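Local coordinates for protein PduO-type ATP--cob(I)alamin adenosyltransferase (Sulfolobus tokodaii, PDB 1WOZ) that probably transfers the adenosyl group of ATP to cob(I)alamin, as PduO-type corrinoid adenosyltransferases do, and forms a three-subunit assembly, at residues E48-D53 with V90-E95; L54-V59 with V82-E87. All coordinates share one frame; numbering follows the deposited sequence.

Contact 1 of 2, residues E48-D53 with V90-E95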
loop_
_atom_site.group_PDB
_atom_site.type_symbol
_atom_site.label_atom_id
_atom_site.label_comp_id
_atom_site.label_asym_id
_atom_site.label_seq_id
_atom_site.Cartn_x
_atom_site.Cartn_y
_atom_site.Cartn_z
ATOM N N GLU A 48 -23.720 -6.434 -1.579
ATOM C CA GLU A 48 -23.573 -7.378 -2.682
ATOM C C GLU A 48 -23.366 -6.765 -4.041
ATOM O O GLU A 48 -22.681 -7.365 -4.877
ATOM C CB GLU A 48 -24.778 -8.325 -2.740
ATOM C CG GLU A 48 -24.932 -9.211 -1.533
ATOM C CD GLU A 48 -23.771 -10.149 -1.334
ATOM O OE1 GLU A 48 -23.220 -10.695 -2.331
ATOM O OE2 GLU A 48 -23.414 -10.352 -0.164
ATOM N N ASP A 49 -23.943 -5.588 -4.288
ATOM C CA ASP A 49 -23.753 -4.974 -5.585
ATOM C C ASP A 49 -22.313 -4.588 -5.813
ATOM O O ASP A 49 -21.780 -4.796 -6.912
ATOM C CB ASP A 49 -24.686 -3.761 -5.810
ATOM C CG ASP A 49 -24.607 -2.688 -4.703
ATOM O OD1 ASP A 49 -23.964 -2.881 -3.641
ATOM O OD2 ASP A 49 -25.236 -1.631 -4.916
HETATM N N MSE A 50 -21.675 -4.032 -4.785
HETATM C CA MSE A 50 -20.276 -3.648 -4.916
HETATM C C MSE A 50 -19.355 -4.859 -4.989
HETATM O O MSE A 50 -18.381 -4.852 -5.735
HETATM C CB MSE A 50 -19.837 -2.760 -3.749
HETATM C CG MSE A 50 -20.347 -1.349 -3.857
HETATM SE SE MSE A 50 -19.542 -0.234 -2.471
HETATM C CE MSE A 50 -20.998 1.062 -2.281
ATOM N N LYS A 51 -19.644 -5.886 -4.197
ATOM C CA LYS A 51 -18.821 -7.092 -4.220
ATOM C C LYS A 51 -18.852 -7.684 -5.630
ATOM O O LYS A 51 -17.812 -8.051 -6.171
ATOM C CB LYS A 51 -19.342 -8.148 -3.237
ATOM C CG LYS A 51 -19.190 -7.838 -1.746
ATOM C CD LYS A 51 -19.743 -9.037 -0.934
ATOM C CE LYS A 51 -19.605 -8.887 0.585
ATOM N NZ LYS A 51 -18.179 -8.978 1.086
ATOM N N LYS A 52 -20.045 -7.762 -6.218
ATOM C CA LYS A 52 -20.192 -8.311 -7.574
ATOM C C LYS A 52 -19.378 -7.521 -8.599
ATOM O O LYS A 52 -18.645 -8.107 -9.421
ATOM C CB LYS A 52 -21.677 -8.324 -7.979
ATOM C CG LYS A 52 -21.954 -8.629 -9.458
ATOM C CD LYS A 52 -23.453 -8.460 -9.757
ATOM C CE LYS A 52 -23.794 -8.680 -11.233
ATOM N NZ LYS A 52 -23.593 -10.099 -11.646
ATOM N N ASP A 53 -19.490 -6.195 -8.558
ATOM C CA ASP A 53 -18.745 -5.360 -9.497
ATOM C C ASP A 53 -17.234 -5.514 -9.339
ATOM O O ASP A 53 -16.506 -5.653 -10.330
ATOM C CB ASP A 53 -19.119 -3.877 -9.324
ATOM C CG ASP A 53 -20.533 -3.570 -9.824
ATOM O OD1 ASP A 53 -21.038 -4.350 -10.666
ATOM O OD2 ASP A 53 -21.116 -2.563 -9.384
ATOM N N VAL A 90 -21.989 5.549 -13.354
ATOM C CA VAL A 90 -23.204 6.364 -13.415
ATOM C C VAL A 90 -24.253 5.904 -12.408
ATOM O O VAL A 90 -24.880 6.735 -11.763
ATOM C CB VAL A 90 -23.825 6.353 -14.831
ATOM C CG1 VAL A 90 -25.257 6.907 -14.782
ATOM C CG2 VAL A 90 -22.956 7.181 -15.774
ATOM N N GLU A 91 -24.438 4.592 -12.252
ATOM C CA GLU A 91 -25.424 4.068 -11.294
ATOM C C GLU A 91 -25.114 4.393 -9.826
ATOM O O GLU A 91 -26.014 4.724 -9.042
ATOM C CB GLU A 91 -25.574 2.547 -11.449
ATOM C CG GLU A 91 -26.260 2.122 -12.737
ATOM C CD GLU A 91 -27.589 2.817 -12.897
ATOM O OE1 GLU A 91 -27.699 3.696 -13.785
ATOM O OE2 GLU A 91 -28.509 2.498 -12.109
ATOM N N TYR A 92 -23.843 4.290 -9.438
ATOM C CA TYR A 92 -23.470 4.611 -8.059
ATOM C C TYR A 92 -23.655 6.112 -7.787
ATOM O O TYR A 92 -24.127 6.521 -6.724
ATOM C CB TYR A 92 -22.019 4.195 -7.810
ATOM C CG TYR A 92 -21.894 2.709 -7.641
ATOM C CD1 TYR A 92 -22.481 2.079 -6.546
ATOM C CD2 TYR A 92 -21.238 1.922 -8.590
ATOM C CE1 TYR A 92 -22.425 0.717 -6.386
ATOM C CE2 TYR A 92 -21.181 0.532 -8.442
ATOM C CZ TYR A 92 -21.779 -0.055 -7.335
ATOM O OH TYR A 92 -21.742 -1.416 -7.143
ATOM N N ARG A 93 -23.289 6.926 -8.762
ATOM C CA ARG A 93 -23.427 8.359 -8.616
ATOM C C ARG A 93 -24.908 8.733 -8.533
ATOM O O ARG A 93 -25.268 9.705 -7.861
ATOM C CB ARG A 93 -22.744 9.059 -9.791
ATOM C CG ARG A 93 -23.142 10.511 -9.957
ATOM C CD ARG A 93 -22.661 11.425 -8.807
ATOM N NE ARG A 93 -23.034 12.801 -9.121
ATOM C CZ ARG A 93 -24.297 13.223 -9.237
ATOM N NH1 ARG A 93 -25.306 12.382 -9.036
ATOM N NH2 ARG A 93 -24.556 14.470 -9.619
ATOM N N LYS A 94 -25.771 7.983 -9.217
ATOM C CA LYS A 94 -27.209 8.273 -9.130
ATOM C C LYS A 94 -27.651 8.071 -7.690
ATOM O O LYS A 94 -28.496 8.818 -7.181
ATOM C CB LYS A 94 -28.046 7.353 -10.040
ATOM C CG LYS A 94 -28.048 7.742 -11.519
ATOM C CD LYS A 94 -28.866 6.731 -12.349
ATOM C CE LYS A 94 -29.307 7.300 -13.702
ATOM N NZ LYS A 94 -28.218 8.042 -14.405
ATOM N N GLU A 95 -27.076 7.074 -7.019
ATOM C CA GLU A 95 -27.456 6.817 -5.633
ATOM C C GLU A 95 -26.862 7.832 -4.661
ATOM O O GLU A 95 -27.542 8.271 -3.738
ATOM C CB GLU A 95 -27.026 5.409 -5.180
ATOM C CG GLU A 95 -27.547 5.030 -3.772
ATOM C CD GLU A 95 -27.115 3.646 -3.310
ATOM O OE1 GLU A 95 -26.868 2.751 -4.159
ATOM O OE2 GLU A 95 -27.038 3.448 -2.085
#

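Contact 2 of 2, residues L54-V59 with V82-E87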
loop_
_atom_site.group_PDB
_atom_site.type_symbol
_atom_site.label_atom_id
_atom_site.label_comp_id
_atom_site.label_asym_id
_atom_site.label_seq_id
_atom_site.Cartn_x
_atom_site.Cartn_y
_atom_site.Cartn_z
ATOM N N LEU A 54 -16.765 -5.463 -8.094
ATOM C CA LEU A 54 -15.334 -5.585 -7.828
ATOM C C LEU A 54 -14.802 -6.969 -8.210
ATOM O O LEU A 54 -13.678 -7.092 -8.699
ATOM C CB LEU A 54 -15.048 -5.280 -6.351
ATOM C CG LEU A 54 -15.237 -3.799 -5.985
ATOM C CD1 LEU A 54 -15.206 -3.650 -4.469
ATOM C CD2 LEU A 54 -14.158 -2.944 -6.662
ATOM N N GLU A 55 -15.595 -8.014 -7.988
ATOM C CA GLU A 55 -15.139 -9.352 -8.362
ATOM C C GLU A 55 -14.952 -9.443 -9.871
ATOM O O GLU A 55 -14.029 -10.109 -10.330
ATOM C CB GLU A 55 -16.101 -10.433 -7.838
ATOM C CG GLU A 55 -15.860 -10.702 -6.347
ATOM C CD GLU A 55 -16.996 -11.427 -5.657
ATOM O OE1 GLU A 55 -18.044 -11.634 -6.296
ATOM O OE2 GLU A 55 -16.840 -11.776 -4.460
ATOM N N ARG A 56 -15.802 -8.760 -10.641
ATOM C CA ARG A 56 -15.654 -8.755 -12.102
ATOM C C ARG A 56 -14.368 -8.013 -12.490
ATOM O O ARG A 56 -13.643 -8.425 -13.411
ATOM C CB ARG A 56 -16.868 -8.102 -12.782
ATOM C CG ARG A 56 -16.628 -7.746 -14.259
ATOM C CD ARG A 56 -17.951 -7.440 -14.958
ATOM N NE ARG A 56 -17.748 -6.996 -16.332
ATOM C CZ ARG A 56 -18.747 -6.751 -17.177
ATOM N NH1 ARG A 56 -20.004 -6.910 -16.771
ATOM N NH2 ARG A 56 -18.491 -6.367 -18.416
ATOM N N VAL A 57 -14.090 -6.906 -11.808
ATOM C CA VAL A 57 -12.857 -6.177 -12.075
ATOM C C VAL A 57 -11.616 -7.081 -11.849
ATOM O O VAL A 57 -10.673 -7.042 -12.625
ATOM C CB VAL A 57 -12.707 -4.918 -11.155
ATOM C CG1 VAL A 57 -11.308 -4.303 -11.332
ATOM C CG2 VAL A 57 -13.777 -3.865 -11.523
ATOM N N GLN A 58 -11.608 -7.874 -10.783
ATOM C CA GLN A 58 -10.453 -8.743 -10.526
ATOM C C GLN A 58 -10.209 -9.723 -11.689
ATOM O O GLN A 58 -9.074 -9.956 -12.108
ATOM C CB GLN A 58 -10.653 -9.540 -9.251
ATOM C CG GLN A 58 -10.779 -8.708 -7.990
ATOM C CD GLN A 58 -10.669 -9.598 -6.785
ATOM O OE1 GLN A 58 -11.585 -10.344 -6.477
ATOM N NE2 GLN A 58 -9.519 -9.556 -6.119
ATOM N N VAL A 59 -11.284 -10.294 -12.203
ATOM C CA VAL A 59 -11.147 -11.217 -13.324
ATOM C C VAL A 59 -10.561 -10.434 -14.509
ATOM O O VAL A 59 -9.625 -10.904 -15.175
ATOM C CB VAL A 59 -12.524 -11.791 -13.719
ATOM C CG1 VAL A 59 -12.420 -12.520 -15.068
ATOM C CG2 VAL A 59 -13.031 -12.723 -12.604
ATOM N N VAL A 82 -14.440 -0.985 -20.943
ATOM C CA VAL A 82 -14.488 0.372 -20.417
ATOM C C VAL A 82 -15.945 0.814 -20.212
ATOM O O VAL A 82 -16.282 1.429 -19.202
ATOM C CB VAL A 82 -13.762 1.336 -21.386
ATOM C CG1 VAL A 82 -13.927 2.785 -20.927
ATOM C CG2 VAL A 82 -12.282 0.962 -21.463
ATOM N N LYS A 83 -16.806 0.471 -21.172
ATOM C CA LYS A 83 -18.220 0.838 -21.118
ATOM C C LYS A 83 -18.885 0.418 -19.812
ATOM O O LYS A 83 -19.512 1.226 -19.139
ATOM C CB LYS A 83 -18.978 0.186 -22.272
ATOM C CG LYS A 83 -20.478 0.346 -22.165
ATOM C CD LYS A 83 -20.936 1.653 -22.796
ATOM C CE LYS A 83 -21.003 1.520 -24.328
ATOM N NZ LYS A 83 -19.727 1.038 -24.968
ATOM N N TRP A 84 -18.764 -0.864 -19.483
ATOM C CA TRP A 84 -19.332 -1.397 -18.261
ATOM C C TRP A 84 -18.867 -0.575 -17.030
ATOM O O TRP A 84 -19.659 -0.285 -16.148
ATOM C CB TRP A 84 -18.915 -2.867 -18.113
ATOM C CG TRP A 84 -19.294 -3.406 -16.812
ATOM C CD1 TRP A 84 -20.567 -3.652 -16.368
ATOM C CD2 TRP A 84 -18.424 -3.628 -15.694
ATOM N NE1 TRP A 84 -20.540 -4.001 -15.036
ATOM C CE2 TRP A 84 -19.242 -3.990 -14.598
ATOM C CE3 TRP A 84 -17.038 -3.558 -15.514
ATOM C CZ2 TRP A 84 -18.714 -4.278 -13.328
ATOM C CZ3 TRP A 84 -16.512 -3.848 -14.246
ATOM C CH2 TRP A 84 -17.358 -4.200 -13.174
ATOM N N LEU A 85 -17.585 -0.212 -16.972
ATOM C CA LEU A 85 -17.083 0.582 -15.832
ATOM C C LEU A 85 -17.819 1.927 -15.753
ATOM O O LEU A 85 -18.245 2.357 -14.688
ATOM C CB LEU A 85 -15.585 0.848 -15.969
ATOM C CG LEU A 85 -14.651 -0.368 -15.887
ATOM C CD1 LEU A 85 -13.254 0.075 -16.190
ATOM C CD2 LEU A 85 -14.742 -1.003 -14.501
ATOM N N GLU A 86 -17.969 2.580 -16.892
ATOM C CA GLU A 86 -18.661 3.865 -16.944
ATOM C C GLU A 86 -20.137 3.775 -16.558
ATOM O O GLU A 86 -20.645 4.651 -15.854
ATOM C CB GLU A 86 -18.527 4.458 -18.340
ATOM C CG GLU A 86 -17.083 4.568 -18.768
ATOM C CD GLU A 86 -16.924 5.072 -20.190
ATOM O OE1 GLU A 86 -17.736 4.681 -21.056
ATOM O OE2 GLU A 86 -15.976 5.838 -20.440
ATOM N N GLU A 87 -20.824 2.730 -17.010
ATOM C CA GLU A 87 -22.239 2.568 -16.688
ATOM C C GLU A 87 -22.439 2.313 -15.204
ATOM O O GLU A 87 -23.395 2.830 -14.610
ATOM C CB GLU A 87 -22.860 1.404 -17.473
ATOM C CG GLU A 87 -22.701 1.500 -18.970
ATOM C CD GLU A 87 -23.151 0.228 -19.679
ATOM O OE1 GLU A 87 -22.878 -0.883 -19.175
ATOM O OE2 GLU A 87 -23.768 0.342 -20.752
#

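Contact 1 of 2, residues E48-D53 with V90-E95
The phenol of Y92 reaches from helix 79-96 to helix 48-69 and ends against D53, a buried polar tie between antiparallel helices of the helical bundle; Y92 supplies just over half of the surface the two segments bury. The segment axes come no closer than 12.8 Å, a wide spacing that a long side chain has to bridge. At the tight end, Y92 OH donates a hydrogen bond to D53 OD2 over 2.6 Å. The oxygen is met on its anti side, 29° out of the carboxylate plane, and lies at the ring edge, with carboxylate and ring perpendicular. D53 CG stands anti to its own carbonyl carbon (chi1 -71°), which turns the acid toward the oncoming hydroxyl. The same OD2 takes a salt bridge from R88, one turn before Y92, so the buried carboxylate has both a neutral and a charged donor. Selenomethionine M50 fills in beside the phenol, its CG 3.9 Å from Y92 CE1, while M156 of helix 140-163 touches both Y92 and D53. The other side is looser and partly exposed. There D49 slides past Y92 in the opposite direction, its carboxylate turned 59° from the ring, and its strongest partner is R163 of helix 140-163. E95 shares that arginine; D49 OD2 and E95 OE1, 4.7 Å apart, are like charges whose repulsion R163 probably offsets. Two acids on helix 48-69 are thus each matched by an arginine, and the tyrosine hydroxyl adds a directional bond to the buried one; this pairing is likely to keep D53 ionised despite its burial.

Contact 2 of 2, residues L54-V59 with V82-E87
R56 lays its guanidinium flat over the indole of W84, the planes only 5° apart, in a cation-pi stack at the margin of the antiparallel helix pair. The side chains run past each other in opposite directions, one out from each helix, and overlap along their length. R56 CZ sits 3.5 Å from the centroid of the five-membered ring, while R56 CD stands 3.6 Å from the centroid of the six-membered ring, a CH-pi contact. The extended arginine chain, with CG anti to the backbone N (chi1 165°), allows this double overlap. V57 approaches differently: its CG2 meets the indole edge in plane, 3.9 Å from W84 CZ3, and also packs 4.2 Å from L85 CD2 on the buried side. L85 continues inward onto Y145 and L152 of helix 140-163. An alanine in place of W84 removes the surface under the guanidinium, which would probably be freer to swing, and a gap is likely to open beside V57. E60, one turn further along helix 48-69, forms a salt bridge with R56 NE and also touches W84. Stacking leaves the arginine N-H groups directed outward in their plane, so the bond to E60 helps fix the guanidinium within its own helix, while the stack on W84 joins the two helices.

Overall arrangement
Contacts 1 and 2 are successive levels of one antiparallel pairing between helix 48-69 and helix 79-96, their centres 11 Å apart. Along the chain the order is 48-53, 54-59, 82-87, 90-95, so contact 2 lies closer to the connection between the helices and contact 1 further from it. The levels meet where D53 O packs 3.3 Å from W84 CH2. Both segment pairs cross at -159°, and helix 140-163 packs against each level. The chemistry changes from one level to the next, from a buried acid-phenol pair to a stacked cation, while Q58, on segment 54-59, hydrogen-bonds to P105 of a neighbouring subunit, tying this pairing to the trimer.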